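Side-chain contacts in intracellular protein transport protein USO1 (Saccharomyces cerevisiae S288c, PDB 6LSU), which is required for protein transport from the endoplasmic reticulum to the Golgi complex, acting as a membrane-tethering protein: residues H419-R424 against P697-S702; I409-Y414 against V425-L430; V679-D684 against Y704-F709. All coordinates share one frame; numbering follows the deposited sequence.

How the contacts relate
Followed from the N terminus, contact 2 opens first, on helix 404-414, and closes across a ten-residue link on helix 421-435. Contact 1 begins inside that link, at 419-424, so it crosses contact 2; it closes only at 697-702, after 272 intervening residues. Before it does, contact 3 opens at 679-684 in the long loop behind helix 660-673, and closes on helix 703-711, crossing contact 1 in turn. Contacts 2 and 3 stand in series, yet Arg429 and Asp684 join them. Together the three tie the two helices whose contacting segments lie in ARM 7 to the loop and helix near the C-terminal end of the globular head, with centres 10 to 19 Å apart.

Contact 1: residues H419-R424 against P697-S702; sequences HTFDTR and PKVYFS
Phe421 and Pro697 lie at the nearest point of the two backbones, with their CA atoms 7.9 Å apart where the first turn of helix 421-435 faces an irregular loop. With CG anti to the backbone N (chi1 -179°), the Phe421 ring reaches the loop and presents one face to the proline. Pro697 CG sits 3.5 Å from the Phe421 ring centroid and 13° off the ring normal, which is CH-pi geometry over the centre of the face. Pro697 CB follows more loosely, 3.9 Å from Phe421 CE2. Val699 adds a weaker apolar touch, its CG2 4.4 Å from Phe421 CZ and oblique to the ring. Replacing the phenylalanine by an alanine would probably leave Pro697 CG without the aromatic face it covers and open a gap beside Val699. Phe515 of helix 514-528 meets both Phe421 and Pro697, while Asp422 hydrogen-bonds through OD2 to Thr688 OG1. Just before Phe421, Thr420 is the N-cap of the helix, although its bond from Thr423 N to Thr420 OG1 is weak at 3.4 Å. The arrangement is a proline-aromatic CH-pi contact, through which the start of helix 421-435, within ARM 7 of the globular head, packs on the loop preceding helix 703-711.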
loop_
_atom_site.group_PDB
_atom_site.type_symbol
_atom_site.label_atom_id
_atom_site.label_comp_id
_atom_site.label_asym_id
_atom_site.label_seq_id
_atom_site.Cartn_x
_atom_site.Cartn_y
_atom_site.Cartn_z
ATOM N N HIS A 419 5.181 -17.344 -7.346
ATOM C CA HIS A 419 4.759 -15.975 -6.910
ATOM C C HIS A 419 3.730 -15.997 -5.777
ATOM O O HIS A 419 2.968 -16.957 -5.654
ATOM C CB HIS A 419 4.192 -15.150 -8.076
ATOM C CG HIS A 419 5.238 -14.783 -9.071
ATOM N ND1 HIS A 419 6.479 -14.336 -8.697
ATOM C CD2 HIS A 419 5.239 -14.797 -10.415
ATOM C CE1 HIS A 419 7.212 -14.100 -9.760
ATOM N NE2 HIS A 419 6.476 -14.368 -10.829
ATOM N N THR A 420 3.728 -14.976 -4.945
ATOM C CA THR A 420 2.817 -14.894 -3.789
ATOM C C THR A 420 1.404 -14.518 -4.278
ATOM O O THR A 420 1.169 -13.976 -5.382
ATOM C CB THR A 420 3.317 -13.916 -2.730
ATOM O OG1 THR A 420 3.253 -12.633 -3.358
ATOM C CG2 THR A 420 4.708 -14.254 -2.241
ATOM N N PHE A 421 0.443 -14.805 -3.455
ATOM C CA PHE A 421 -0.955 -14.467 -3.756
ATOM C C PHE A 421 -1.030 -12.968 -3.992
ATOM O O PHE A 421 -1.662 -12.610 -4.975
ATOM C CB PHE A 421 -1.877 -14.956 -2.640
ATOM C CG PHE A 421 -3.341 -14.688 -2.863
ATOM C CD1 PHE A 421 -4.031 -15.337 -3.884
ATOM C CD2 PHE A 421 -4.002 -13.729 -2.123
ATOM C CE1 PHE A 421 -5.379 -15.083 -4.114
ATOM C CE2 PHE A 421 -5.341 -13.456 -2.346
ATOM C CZ PHE A 421 -6.043 -14.170 -3.302
ATOM N N ASP A 422 -0.379 -12.166 -3.158
ATOM C CA ASP A 422 -0.336 -10.676 -3.226
ATOM C C ASP A 422 0.076 -10.201 -4.632
ATOM O O ASP A 422 -0.647 -9.363 -5.175
ATOM C CB ASP A 422 0.528 -10.110 -2.098
ATOM C CG ASP A 422 -0.210 -10.051 -0.763
ATOM O OD1 ASP A 422 -1.410 -10.474 -0.697
ATOM O OD2 ASP A 422 0.402 -9.557 0.196
ATOM N N THR A 423 1.158 -10.755 -5.206
ATOM C CA THR A 423 1.587 -10.457 -6.596
ATOM C C THR A 423 0.417 -10.746 -7.528
ATOM O O THR A 423 -0.011 -9.865 -8.279
ATOM C CB THR A 423 2.858 -11.221 -6.977
ATOM O OG1 THR A 423 4.005 -10.689 -6.323
ATOM C CG2 THR A 423 3.181 -11.202 -8.455
ATOM N N ARG A 424 -0.143 -11.942 -7.470
ATOM C CA ARG A 424 -1.309 -12.345 -8.307
ATOM C C ARG A 424 -2.462 -11.362 -8.150
ATOM O O ARG A 424 -3.148 -11.050 -9.136
ATOM C CB ARG A 424 -1.729 -13.771 -7.955
ATOM C CG ARG A 424 -0.668 -14.791 -8.356
ATOM C CD ARG A 424 -1.024 -16.191 -7.966
ATOM N NE ARG A 424 -2.047 -16.651 -8.880
ATOM C CZ ARG A 424 -2.869 -17.681 -8.680
ATOM N NH1 ARG A 424 -2.789 -18.401 -7.574
ATOM N NH2 ARG A 424 -3.734 -18.010 -9.616
ATOM N N PRO A 697 -5.642 -18.467 0.846
ATOM C CA PRO A 697 -6.355 -17.293 1.332
ATOM C C PRO A 697 -7.843 -17.596 1.537
ATOM O O PRO A 697 -8.371 -18.356 0.792
ATOM C CB PRO A 697 -6.154 -16.289 0.202
ATOM C CG PRO A 697 -4.849 -16.731 -0.418
ATOM C CD PRO A 697 -4.909 -18.238 -0.398
ATOM N N LYS A 698 -8.468 -16.944 2.520
ATOM C CA LYS A 698 -9.913 -17.093 2.827
ATOM C C LYS A 698 -10.680 -16.096 1.967
ATOM O O LYS A 698 -11.343 -15.142 2.535
ATOM C CB LYS A 698 -10.171 -16.928 4.324
ATOM C CG LYS A 698 -9.538 -18.007 5.187
ATOM C CD LYS A 698 -9.913 -17.884 6.637
ATOM C CE LYS A 698 -9.200 -18.897 7.504
ATOM N NZ LYS A 698 -9.926 -19.138 8.774
ATOM N N VAL A 699 -10.594 -16.327 0.652
ATOM C CA VAL A 699 -11.202 -15.457 -0.392
ATOM C C VAL A 699 -12.072 -16.389 -1.225
ATOM O O VAL A 699 -11.495 -17.339 -1.845
ATOM C CB VAL A 699 -10.128 -14.724 -1.235
ATOM C CG1 VAL A 699 -10.710 -13.997 -2.435
ATOM C CG2 VAL A 699 -9.339 -13.749 -0.377
ATOM N N TYR A 700 -13.350 -16.072 -1.341
ATOM C CA TYR A 700 -14.347 -16.930 -2.039
ATOM C C TYR A 700 -15.108 -16.138 -3.112
ATOM O O TYR A 700 -15.289 -16.644 -4.210
ATOM C CB TYR A 700 -15.255 -17.533 -0.948
ATOM C CG TYR A 700 -14.466 -18.287 0.100
ATOM C CD1 TYR A 700 -13.732 -19.410 -0.241
ATOM C CD2 TYR A 700 -14.374 -17.833 1.401
ATOM C CE1 TYR A 700 -12.955 -20.078 0.685
ATOM C CE2 TYR A 700 -13.589 -18.498 2.341
ATOM C CZ TYR A 700 -12.907 -19.639 1.982
ATOM O OH TYR A 700 -12.144 -20.314 2.880
ATOM N N PHE A 701 -15.541 -14.925 -2.777
ATOM C CA PHE A 701 -16.457 -14.093 -3.583
ATOM C C PHE A 701 -15.707 -12.920 -4.227
ATOM O O PHE A 701 -15.148 -12.112 -3.552
ATOM C CB PHE A 701 -17.605 -13.593 -2.704
ATOM C CG PHE A 701 -18.375 -14.741 -2.115
ATOM C CD1 PHE A 701 -19.422 -15.313 -2.819
ATOM C CD2 PHE A 701 -17.978 -15.327 -0.929
ATOM C CE1 PHE A 701 -20.099 -16.420 -2.326
ATOM C CE2 PHE A 701 -18.646 -16.433 -0.440
ATOM C CZ PHE A 701 -19.711 -16.975 -1.133
ATOM N N SER A 702 -15.746 -12.837 -5.547
ATOM C CA SER A 702 -15.479 -11.604 -6.314
ATOM C C SER A 702 -16.385 -10.486 -5.808
ATOM O O SER A 702 -17.606 -10.722 -5.601
ATOM C CB SER A 702 -15.682 -11.777 -7.755
ATOM O OG SER A 702 -15.890 -10.507 -8.341
#

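Contact 2: residues I409-Y414 against V425-L430; sequences INWMLY and VACSRL
Cys427 packs against Trp411 and Met412, and Ser428 completes the first shell from the same helix. On the tryptophan side the touching atom is the sulfur: Cys427 SG lies 3.8 Å from Trp411 CB and 4.1 Å from Trp411 CE3. Measured to the centroid of the six-membered ring the separation is 5.4 Å, at 74° off the normal, so this sulfur-aromatic contact is oblique. Met412 reaches the next residue by a different route. Its CG leaves anti to the backbone N (chi1 -165°), and this together with an extended second torsion carries Met412 SD across to 3.7 Å from Ser428 CB, touching the carbon rather than the hydroxyl. Between these two contacts the stems meet less closely, with Met412 CB 4.2 Å from Cys427 CB.

The small Cys427 and Ser428 are consistent with the close approach of the helices: the axes of the two segments come within 8.5 Å, and their directions differ by 138°. This is a helical hairpin, steeply crossed rather than strictly antiparallel, inside the armadillo repeat ARM 7 of the globular head.

A second shell surrounds these groups and is likely to restrict them. Trp411 also meets the His419 ring and packs edge-to-face with Phe346, while Met412 touches Phe519 of helix 514-528, the same helix on which Ser428 contacts Asp522. At the C-terminal end of helix 404-414, Arg424 NH2 makes a probable hydrogen bond to Met412 O, a placement in which the positive charge would be expected to suit the helix dipole. Asn513 ND2 takes the neighbouring carbonyl, Leu413 O.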
loop_
_atom_site.group_PDB
_atom_site.type_symbol
_atom_site.label_atom_id
_atom_site.label_comp_id
_atom_site.label_asym_id
_atom_site.label_seq_id
_atom_site.Cartn_x
_atom_site.Cartn_y
_atom_site.Cartn_z
ATOM N N ILE A 409 -1.437 -11.614 -17.196
ATOM C CA ILE A 409 -2.487 -12.660 -17.301
ATOM C C ILE A 409 -1.860 -13.989 -16.938
ATOM O O ILE A 409 -2.442 -14.739 -16.183
ATOM C CB ILE A 409 -3.092 -12.656 -18.704
ATOM C CG1 ILE A 409 -3.892 -11.358 -18.899
ATOM C CG2 ILE A 409 -3.960 -13.893 -18.862
ATOM C CD1 ILE A 409 -4.436 -11.150 -20.302
ATOM N N ASN A 410 -0.633 -14.187 -17.381
ATOM C CA ASN A 410 0.064 -15.436 -17.093
ATOM C C ASN A 410 0.314 -15.514 -15.588
ATOM O O ASN A 410 0.100 -16.580 -14.999
ATOM C CB ASN A 410 1.333 -15.473 -17.924
ATOM C CG ASN A 410 2.113 -16.691 -17.544
ATOM O OD1 ASN A 410 2.924 -16.629 -16.628
ATOM N ND2 ASN A 410 1.731 -17.780 -18.171
ATOM N N TRP A 411 0.799 -14.449 -14.986
ATOM C CA TRP A 411 1.204 -14.466 -13.561
ATOM C C TRP A 411 -0.043 -14.625 -12.726
ATOM O O TRP A 411 -0.048 -15.528 -11.845
ATOM C CB TRP A 411 1.960 -13.201 -13.163
ATOM C CG TRP A 411 3.407 -13.288 -13.494
ATOM C CD1 TRP A 411 3.995 -14.105 -14.401
ATOM C CD2 TRP A 411 4.452 -12.484 -12.942
ATOM N NE1 TRP A 411 5.344 -13.869 -14.452
ATOM C CE2 TRP A 411 5.650 -12.906 -13.537
ATOM C CE3 TRP A 411 4.487 -11.483 -11.979
ATOM C CZ2 TRP A 411 6.864 -12.319 -13.242
ATOM C CZ3 TRP A 411 5.697 -10.924 -11.663
ATOM C CH2 TRP A 411 6.867 -11.335 -12.288
ATOM N N MET A 412 -1.059 -13.826 -13.069
ATOM C CA MET A 412 -2.372 -13.869 -12.397
ATOM C C MET A 412 -2.871 -15.327 -12.334
ATOM O O MET A 412 -3.357 -15.732 -11.221
ATOM C CB MET A 412 -3.403 -12.987 -13.114
ATOM C CG MET A 412 -4.577 -12.758 -12.234
ATOM S SD MET A 412 -5.845 -11.774 -13.001
ATOM C CE MET A 412 -5.936 -12.620 -14.562
ATOM N N LEU A 413 -2.825 -16.053 -13.465
ATOM C CA LEU A 413 -3.546 -17.353 -13.657
ATOM C C LEU A 413 -2.683 -18.517 -13.175
ATOM O O LEU A 413 -3.210 -19.294 -12.357
ATOM C CB LEU A 413 -3.869 -17.593 -15.139
ATOM C CG LEU A 413 -4.879 -16.644 -15.756
ATOM C CD1 LEU A 413 -5.121 -16.973 -17.204
ATOM C CD2 LEU A 413 -6.178 -16.682 -14.987
ATOM N N TYR A 414 -1.433 -18.622 -13.673
ATOM C CA TYR A 414 -0.598 -19.836 -13.556
ATOM C C TYR A 414 0.621 -19.649 -12.646
ATOM O O TYR A 414 1.502 -20.564 -12.663
ATOM C CB TYR A 414 -0.112 -20.313 -14.933
ATOM C CG TYR A 414 -1.201 -20.474 -15.956
ATOM C CD1 TYR A 414 -2.067 -21.561 -15.951
ATOM C CD2 TYR A 414 -1.373 -19.497 -16.934
ATOM C CE1 TYR A 414 -3.102 -21.658 -16.881
ATOM C CE2 TYR A 414 -2.395 -19.589 -17.868
ATOM C CZ TYR A 414 -3.271 -20.665 -17.832
ATOM O OH TYR A 414 -4.292 -20.712 -18.739
ATOM N N VAL A 425 -2.742 -10.833 -6.986
ATOM C CA VAL A 425 -3.931 -9.916 -6.943
ATOM C C VAL A 425 -3.500 -8.528 -7.431
ATOM O O VAL A 425 -4.247 -7.934 -8.172
ATOM C CB VAL A 425 -4.671 -9.916 -5.600
ATOM C CG1 VAL A 425 -4.072 -10.898 -4.632
ATOM C CG2 VAL A 425 -4.872 -8.559 -5.010
ATOM N N ALA A 426 -2.265 -8.121 -7.193
ATOM C CA ALA A 426 -1.678 -6.893 -7.758
ATOM C C ALA A 426 -1.772 -6.955 -9.298
ATOM O O ALA A 426 -2.175 -5.899 -9.937
ATOM C CB ALA A 426 -0.254 -6.766 -7.256
ATOM N N CYS A 427 -1.404 -8.116 -9.888
ATOM C CA CYS A 427 -1.541 -8.319 -11.361
ATOM C C CYS A 427 -2.998 -8.031 -11.782
ATOM O O CYS A 427 -3.252 -7.308 -12.745
ATOM C CB CYS A 427 -1.122 -9.727 -11.747
ATOM S SG CYS A 427 0.688 -9.896 -11.799
ATOM N N SER A 428 -3.942 -8.553 -11.032
ATOM C CA SER A 428 -5.384 -8.397 -11.310
ATOM C C SER A 428 -5.750 -6.905 -11.229
ATOM O O SER A 428 -6.417 -6.430 -12.074
ATOM C CB SER A 428 -6.199 -9.231 -10.345
ATOM O OG SER A 428 -7.552 -8.825 -10.293
ATOM N N ARG A 429 -5.287 -6.205 -10.221
ATOM C CA ARG A 429 -5.577 -4.769 -10.020
ATOM C C ARG A 429 -4.928 -3.915 -11.132
ATOM O O ARG A 429 -5.584 -2.948 -11.558
ATOM C CB ARG A 429 -5.095 -4.353 -8.634
ATOM C CG ARG A 429 -5.829 -5.086 -7.523
ATOM C CD ARG A 429 -7.043 -4.359 -6.994
ATOM N NE ARG A 429 -6.487 -3.169 -6.382
ATOM C CZ ARG A 429 -6.171 -3.030 -5.096
ATOM N NH1 ARG A 429 -6.433 -3.997 -4.226
ATOM N NH2 ARG A 429 -5.623 -1.894 -4.686
ATOM N N LEU A 430 -3.744 -4.288 -11.629
ATOM C CA LEU A 430 -3.045 -3.525 -12.687
ATOM C C LEU A 430 -3.813 -3.691 -13.989
ATOM O O LEU A 430 -4.106 -2.659 -14.625
ATOM C CB LEU A 430 -1.587 -3.993 -12.823
ATOM C CG LEU A 430 -0.799 -3.365 -13.959
ATOM C CD1 LEU A 430 -0.951 -1.858 -14.013
ATOM C CD2 LEU A 430 0.655 -3.739 -13.854
#

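Contact 3: residues V679-D684 against Y704-F709; sequences VDMNED and YFIQLF
Ile706 is the side chain on which both halves of this contact converge, receiving Val679 on one branch and Met681 on the other. Its CD1 lies 4.4 Å from Val679 CG2, and its CG2 lies 4.2 Å from Met681 SD. Both are apolar contacts at van der Waals range, and they supply the better-packed part of the interface, although Met681 packs from an exposed position at its margin. The backbones stay well separated, with 8.4 Å between Met681 CA and Ile706 CA, so the side chains bridge the gap. Met681 does so by folding: two successive bends (chi1 -55°, chi2 -54°) bring its sulfur nearer to the helix than its CB direction alone would suggest. Ile706 also touches Phe676 and Phe701, from the same loop.

Met681 is the centre of an inverse gamma turn, marked by a weak bond of 2.7 Å from Asn682 N to Asp680 O. The turn belongs to the long irregular loop between helix 660-673 and helix 703-711, part of which packs beside the latter through Ile706, near the C-terminal end of the helical-repeat head.

The other side is loose and polar. Glu683 and Gln707 come near without touching: Glu683 CG remains 4.8 Å from Gln707 NE2, and that amide nitrogen is instead hydrogen-bonded to Thr703 OG1. Glu683 and Asp684 are both solvent-exposed. Asp684 OD1 forms a salt bridge with Arg429 NH1 of helix 421-435. By contrast, the buried rings of the helix face inward, Phe709 packing edge-to-face against Phe676 and Phe670, and Phe705 against helix 577-590.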
loop_
_atom_site.group_PDB
_atom_site.type_symbol
_atom_site.label_atom_id
_atom_site.label_comp_id
_atom_site.label_asym_id
_atom_site.label_seq_id
_atom_site.Cartn_x
_atom_site.Cartn_y
_atom_site.Cartn_z
ATOM N N VAL A 679 -17.547 -12.140 5.252
ATOM C CA VAL A 679 -16.641 -11.444 4.305
ATOM C C VAL A 679 -16.624 -9.972 4.712
ATOM O O VAL A 679 -17.715 -9.409 4.912
ATOM C CB VAL A 679 -17.094 -11.609 2.843
ATOM C CG1 VAL A 679 -17.348 -13.069 2.509
ATOM C CG2 VAL A 679 -18.306 -10.749 2.497
ATOM N N ASP A 680 -15.429 -9.395 4.836
ATOM C CA ASP A 680 -15.213 -7.957 5.146
ATOM C C ASP A 680 -15.667 -7.150 3.919
ATOM O O ASP A 680 -15.141 -7.426 2.826
ATOM C CB ASP A 680 -13.743 -7.674 5.506
ATOM C CG ASP A 680 -12.895 -8.890 5.879
ATOM O OD1 ASP A 680 -13.464 -10.004 5.964
ATOM O OD2 ASP A 680 -11.659 -8.724 6.065
ATOM N N MET A 681 -16.586 -6.188 4.076
ATOM C CA MET A 681 -17.138 -5.384 2.940
ATOM C C MET A 681 -16.114 -4.329 2.490
ATOM O O MET A 681 -16.444 -3.121 2.491
ATOM C CB MET A 681 -18.454 -4.693 3.310
ATOM C CG MET A 681 -19.516 -5.641 3.829
ATOM S SD MET A 681 -19.838 -7.026 2.701
ATOM C CE MET A 681 -21.305 -7.733 3.448
ATOM N N ASN A 682 -14.940 -4.797 2.057
ATOM C CA ASN A 682 -13.781 -3.998 1.582
ATOM C C ASN A 682 -13.695 -4.119 0.056
ATOM O O ASN A 682 -13.761 -5.267 -0.434
ATOM C CB ASN A 682 -12.480 -4.507 2.202
ATOM C CG ASN A 682 -12.176 -5.943 1.818
ATOM O OD1 ASN A 682 -11.499 -6.199 0.826
ATOM N ND2 ASN A 682 -12.685 -6.893 2.583
ATOM N N GLU A 683 -13.552 -3.006 -0.673
ATOM C CA GLU A 683 -13.404 -3.023 -2.156
ATOM C C GLU A 683 -11.991 -3.515 -2.511
ATOM O O GLU A 683 -11.863 -4.220 -3.550
ATOM C CB GLU A 683 -13.703 -1.654 -2.777
ATOM C CG GLU A 683 -15.187 -1.322 -2.848
ATOM C CD GLU A 683 -15.930 -1.319 -1.520
ATOM O OE1 GLU A 683 -15.335 -0.885 -0.511
ATOM O OE2 GLU A 683 -17.104 -1.748 -1.499
ATOM N N ASP A 684 -10.984 -3.187 -1.680
ATOM C CA ASP A 684 -9.543 -3.436 -1.983
ATOM C C ASP A 684 -8.769 -3.954 -0.755
ATOM O O ASP A 684 -7.546 -3.735 -0.703
ATOM C CB ASP A 684 -8.896 -2.179 -2.586
ATOM C CG ASP A 684 -9.186 -1.973 -4.070
ATOM O OD1 ASP A 684 -9.085 -2.966 -4.838
ATOM O OD2 ASP A 684 -9.501 -0.821 -4.453
ATOM N N TYR A 704 -17.523 -7.956 -7.314
ATOM C CA TYR A 704 -18.651 -7.593 -8.200
ATOM C C TYR A 704 -19.864 -8.434 -7.808
ATOM O O TYR A 704 -20.979 -7.897 -7.866
ATOM C CB TYR A 704 -18.275 -7.769 -9.675
ATOM C CG TYR A 704 -16.935 -7.165 -9.964
ATOM C CD1 TYR A 704 -16.761 -5.792 -9.865
ATOM C CD2 TYR A 704 -15.816 -7.959 -10.216
ATOM C CE1 TYR A 704 -15.518 -5.211 -10.055
ATOM C CE2 TYR A 704 -14.567 -7.380 -10.424
ATOM C CZ TYR A 704 -14.424 -6.000 -10.319
ATOM O OH TYR A 704 -13.238 -5.378 -10.484
ATOM N N PHE A 705 -19.663 -9.703 -7.425
ATOM C CA PHE A 705 -20.790 -10.596 -7.067
ATOM C C PHE A 705 -21.409 -10.079 -5.765
ATOM O O PHE A 705 -22.669 -9.900 -5.684
ATOM C CB PHE A 705 -20.372 -12.055 -6.924
ATOM C CG PHE A 705 -21.493 -12.868 -6.346
ATOM C CD1 PHE A 705 -22.537 -13.279 -7.156
ATOM C CD2 PHE A 705 -21.542 -13.147 -4.987
ATOM C CE1 PHE A 705 -23.598 -14.003 -6.635
ATOM C CE2 PHE A 705 -22.624 -13.839 -4.460
ATOM C CZ PHE A 705 -23.648 -14.276 -5.286
ATOM N N ILE A 706 -20.545 -9.825 -4.778
ATOM C CA ILE A 706 -20.941 -9.225 -3.468
ATOM C C ILE A 706 -21.761 -7.961 -3.712
ATOM O O ILE A 706 -22.693 -7.771 -2.965
ATOM C CB ILE A 706 -19.722 -8.910 -2.586
ATOM C CG1 ILE A 706 -18.899 -10.157 -2.275
ATOM C CG2 ILE A 706 -20.159 -8.233 -1.312
ATOM C CD1 ILE A 706 -17.540 -9.873 -1.729
ATOM N N GLN A 707 -21.375 -7.083 -4.647
ATOM C CA GLN A 707 -22.051 -5.774 -4.815
ATOM C C GLN A 707 -23.419 -6.087 -5.415
ATOM O O GLN A 707 -24.454 -5.497 -4.991
ATOM C CB GLN A 707 -21.260 -4.816 -5.713
ATOM C CG GLN A 707 -20.249 -3.924 -4.999
ATOM C CD GLN A 707 -19.278 -3.334 -5.994
ATOM O OE1 GLN A 707 -19.652 -2.546 -6.862
ATOM N NE2 GLN A 707 -18.026 -3.750 -5.899
ATOM N N LEU A 708 -23.423 -6.970 -6.413
ATOM C CA LEU A 708 -24.680 -7.350 -7.111
ATOM C C LEU A 708 -25.658 -7.979 -6.095
ATOM O O LEU A 708 -26.800 -7.543 -6.022
ATOM C CB LEU A 708 -24.355 -8.329 -8.228
ATOM C CG LEU A 708 -25.598 -8.874 -8.926
ATOM C CD1 LEU A 708 -26.165 -7.825 -9.873
ATOM C CD2 LEU A 708 -25.303 -10.164 -9.668
ATOM N N PHE A 709 -25.212 -8.944 -5.295
ATOM C CA PHE A 709 -26.091 -9.614 -4.323
ATOM C C PHE A 709 -26.663 -8.557 -3.374
ATOM O O PHE A 709 -27.902 -8.380 -3.336
ATOM C CB PHE A 709 -25.372 -10.736 -3.581
ATOM C CG PHE A 709 -26.288 -11.429 -2.621
ATOM C CD1 PHE A 709 -27.309 -12.247 -3.080
ATOM C CD2 PHE A 709 -26.185 -11.195 -1.267
ATOM C CE1 PHE A 709 -28.164 -12.875 -2.190
ATOM C CE2 PHE A 709 -27.046 -11.814 -0.378
ATOM C CZ PHE A 709 -28.039 -12.645 -0.841
#